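Local structure of FOKI restriction endonuclease (Planomicrobium okeanokoites, 2FOK) at residues S49-Q52 with K53-A57; F129-D133 with V134-Y138. The protein is a metal-dependent type IIS restriction endonuclease that recognises a specific DNA sequence and cleaves both strands a short distance outside it. All coordinates share one frame; numbering follows the deposited sequence.

In the fold
Followed from the N terminus, the chain illustrates two ways in which neighbouring residues fix local structure within the first recognition subdomain of FokI. Contact 1 lies wholly within helix 49-60, where successive turns hold each other and one side packs on helix 32-45. Contact 2 comes later, where strand 128-131, the middle strand of a small antiparallel sheet, turns into helix 133-140, which lies near helices 17-24 and 146-157. Neither closes a long loop, since each joins adjoining pieces of chain. The two follow in series, neither nested nor crossed. The centres of contact 1 and contact 2 are about 24 Å apart. The nearest atoms of contact 1 and contact 2 are about 12 Å apart.

Contact 1: residues S49-Q52 with K53-A57; sequences SKIQ and KELVA
K53 N bonds to S49 O at 2.9 Å, the first of a run of i to i+4 alpha-helical bonds that continues from E54 to K50 and from L55 to I51, then weakly from V56 N to Q52 O at 3.3 Å. On the outer side, the E54 side chain runs back along the preceding turn: CG sits beside its own backbone N (chi1 -75°), and the chain beyond is extended. This sets the carboxylate between two residues, OE2 lying 3.4 Å from K50 CE and OE1 3.6 Å from I51 CD1. K50 NZ itself stands 4.5 Å from E54 OE2, too far for a salt bridge, so the aliphatic part of the lysine does the touching. Contacts of i to i+3 and i to i+4 spacing are what an alpha helix brings together; these lie in the first turns of helix 49-60, within a recognition subdomain of the helix-turn-helix clan. On another side, I51 and L55 lie alongside each other, pointing the same way, with I51 CG2 4.1 Å from L55 CD1. K53 CG rests against S49 O at 3.0 Å. L55, V56 and Q52 all touch I42 of helix 32-45, and Q52 also reaches P43.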
# COMPACT_ATOMS: atom_id res chain seq x y z
N SER A 49 -0.93 9.49 -38.97
CA SER A 49 -1.55 10.77 -39.32
C SER A 49 -2.87 11.14 -38.63
O SER A 49 -3.00 12.23 -38.08
CB SER A 49 -1.75 10.84 -40.83
OG SER A 49 -2.72 9.91 -41.25
N LYS A 50 -3.84 10.23 -38.66
CA LYS A 50 -5.15 10.48 -38.07
C LYS A 50 -5.13 10.99 -36.63
O LYS A 50 -5.72 12.02 -36.34
CB LYS A 50 -6.00 9.21 -38.14
CG LYS A 50 -7.48 9.45 -37.85
CD LYS A 50 -8.31 8.20 -38.09
CE LYS A 50 -9.41 8.05 -37.04
NZ LYS A 50 -9.40 6.67 -36.48
N ILE A 51 -4.47 10.28 -35.73
CA ILE A 51 -4.41 10.71 -34.34
C ILE A 51 -3.61 12.00 -34.22
O ILE A 51 -3.90 12.86 -33.39
CB ILE A 51 -3.74 9.65 -33.44
CG1 ILE A 51 -4.26 8.25 -33.80
CG2 ILE A 51 -4.03 9.95 -31.99
CD1 ILE A 51 -5.78 8.14 -33.86
N GLN A 52 -2.59 12.12 -35.08
CA GLN A 52 -1.72 13.29 -35.11
C GLN A 52 -2.51 14.56 -35.40
O GLN A 52 -2.30 15.60 -34.77
CB GLN A 52 -0.64 13.08 -36.16
CG GLN A 52 0.58 13.97 -35.99
CD GLN A 52 1.02 14.57 -37.31
OE1 GLN A 52 1.57 15.67 -37.35
NE2 GLN A 52 0.78 13.84 -38.39
N LYS A 53 -3.43 14.48 -36.37
CA LYS A 53 -4.27 15.61 -36.75
C LYS A 53 -5.33 15.88 -35.69
O LYS A 53 -5.80 17.00 -35.53
CB LYS A 53 -4.96 15.32 -38.09
CG LYS A 53 -4.02 14.79 -39.17
CD LYS A 53 -4.57 15.07 -40.56
CE LYS A 53 -5.68 14.09 -40.92
NZ LYS A 53 -5.54 13.55 -42.31
N GLU A 54 -5.71 14.83 -34.96
CA GLU A 54 -6.70 14.94 -33.91
C GLU A 54 -6.13 15.59 -32.64
O GLU A 54 -6.84 16.29 -31.92
CB GLU A 54 -7.24 13.54 -33.56
CG GLU A 54 -8.20 12.99 -34.59
CD GLU A 54 -8.51 11.52 -34.37
OE1 GLU A 54 -8.00 10.94 -33.38
OE2 GLU A 54 -9.26 10.94 -35.19
N LEU A 55 -4.85 15.35 -32.37
CA LEU A 55 -4.21 15.90 -31.17
C LEU A 55 -3.81 17.37 -31.29
O LEU A 55 -4.17 18.18 -30.43
CB LEU A 55 -2.99 15.04 -30.79
CG LEU A 55 -3.30 13.71 -30.07
CD1 LEU A 55 -2.02 12.90 -29.94
CD2 LEU A 55 -3.87 13.97 -28.69
N VAL A 56 -3.06 17.73 -32.34
CA VAL A 56 -2.66 19.13 -32.48
C VAL A 56 -3.93 19.98 -32.53
O VAL A 56 -3.98 21.08 -31.98
CB VAL A 56 -1.79 19.39 -33.76
CG1 VAL A 56 -0.86 18.20 -34.02
CG2 VAL A 56 -2.67 19.66 -34.97
N ALA A 57 -4.97 19.45 -33.16
CA ALA A 57 -6.23 20.15 -33.27
C ALA A 57 -6.77 20.39 -31.88
O ALA A 57 -7.19 21.50 -31.55
CB ALA A 57 -7.24 19.32 -34.09

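Contact 2: residues F129-D133 with V134-Y138; sequences FVITD and VGLAY
V134 N donates to D133 OD1 from above the carboxylate plane, 37° out of it, across 2.6 Å. Both methyls of V134 crowd the same oxygen, CG2 at 3.3 Å from D133 OD1. The fold-back arises because D133 CG is turned between the backbone N and the carbonyl carbon (chi1 37°). One residue earlier, T132 is the N-cap of the helix. Its OG1 accepts a weak capping bond from G135 N at 3.3 Å; with glycine at this position no side chain can return a bond, so the cap stays one-sided. The hydroxyl is also bonded to the carbonyl of G118, so it has partners on both the helix and the chain ahead of strand 120-123. The first helical turn is closed by L136 N, bonded to T132 O at 3.3 Å.

I131 and L136, flanking the cap, form a hydrophobic staple. With CG1 anti to the backbone N and the chain extended, I131 places CD1 3.7 Å from L136 CG, while its CG2 branch reaches L136 CD1 at 3.9 Å. An alanine in place of I131 is likely to undo the staple, leaving L136 without its apolar mate. Around the junction, T132 and V130 pair through their backbones with F119 and E121, F129 pairs with Y66 on the other side of the strand, and the Y138 ring stacks on F119 between helices 17-24 and 146-157.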
# COMPACT_ATOMS: atom_id res chain seq x y z
N PHE A 129 -9.79 16.82 -18.10
CA PHE A 129 -9.06 17.71 -17.20
C PHE A 129 -8.87 19.09 -17.82
O PHE A 129 -8.89 19.26 -19.04
CB PHE A 129 -7.65 17.17 -16.88
CG PHE A 129 -7.61 15.76 -16.35
CD1 PHE A 129 -7.92 14.69 -17.17
CD2 PHE A 129 -7.20 15.52 -15.04
CE1 PHE A 129 -7.81 13.39 -16.71
CE2 PHE A 129 -7.09 14.21 -14.57
CZ PHE A 129 -7.39 13.14 -15.40
N VAL A 130 -8.67 20.08 -16.94
CA VAL A 130 -8.38 21.45 -17.33
C VAL A 130 -7.40 21.98 -16.28
O VAL A 130 -7.30 21.44 -15.19
CB VAL A 130 -9.64 22.37 -17.34
CG1 VAL A 130 -10.62 21.90 -18.41
CG2 VAL A 130 -10.29 22.39 -15.97
N ILE A 131 -6.66 23.02 -16.63
CA ILE A 131 -5.70 23.60 -15.71
C ILE A 131 -6.50 24.38 -14.66
O ILE A 131 -7.68 24.66 -14.86
CB ILE A 131 -4.74 24.55 -16.48
CG1 ILE A 131 -3.47 24.80 -15.68
CG2 ILE A 131 -5.45 25.86 -16.81
CD1 ILE A 131 -2.37 25.52 -16.47
N THR A 132 -5.87 24.70 -13.53
CA THR A 132 -6.54 25.45 -12.48
C THR A 132 -5.90 26.81 -12.29
O THR A 132 -5.03 27.23 -13.05
CB THR A 132 -6.51 24.74 -11.10
OG1 THR A 132 -5.16 24.64 -10.66
CG2 THR A 132 -7.14 23.35 -11.18
N ASP A 133 -6.33 27.47 -11.23
CA ASP A 133 -5.84 28.78 -10.84
C ASP A 133 -4.34 28.72 -10.50
O ASP A 133 -3.53 29.45 -11.06
CB ASP A 133 -6.62 29.24 -9.61
CG ASP A 133 -6.94 28.09 -8.67
OD1 ASP A 133 -6.03 27.64 -7.94
OD2 ASP A 133 -8.10 27.62 -8.67
N VAL A 134 -3.98 27.84 -9.57
CA VAL A 134 -2.59 27.70 -9.16
C VAL A 134 -1.72 27.04 -10.21
O VAL A 134 -0.50 27.19 -10.19
CB VAL A 134 -2.48 26.93 -7.84
CG1 VAL A 134 -2.93 27.83 -6.70
CG2 VAL A 134 -3.34 25.68 -7.90
N GLY A 135 -2.35 26.33 -11.14
CA GLY A 135 -1.60 25.68 -12.20
C GLY A 135 -1.02 26.67 -13.19
O GLY A 135 0.13 26.53 -13.63
N LEU A 136 -1.80 27.69 -13.54
CA LEU A 136 -1.35 28.70 -14.48
C LEU A 136 -0.20 29.50 -13.87
O LEU A 136 0.78 29.82 -14.56
CB LEU A 136 -2.52 29.63 -14.85
CG LEU A 136 -3.53 28.97 -15.80
CD1 LEU A 136 -4.93 29.51 -15.52
CD2 LEU A 136 -3.13 29.24 -17.23
N ALA A 137 -0.31 29.80 -12.58
CA ALA A 137 0.72 30.54 -11.86
C ALA A 137 1.98 29.69 -11.80
O ALA A 137 3.10 30.21 -11.82
CB ALA A 137 0.24 30.88 -10.45
N TYR A 138 1.79 28.38 -11.70
CA TYR A 138 2.92 27.47 -11.66
C TYR A 138 3.55 27.51 -13.06
O TYR A 138 4.76 27.55 -13.22
CB TYR A 138 2.44 26.05 -11.33
CG TYR A 138 3.53 25.00 -11.29
CD1 TYR A 138 4.76 25.27 -10.70
CD2 TYR A 138 3.33 23.74 -11.86
CE1 TYR A 138 5.77 24.30 -10.68
CE2 TYR A 138 4.33 22.77 -11.84
CZ TYR A 138 5.55 23.06 -11.24
OH TYR A 138 6.55 22.10 -11.23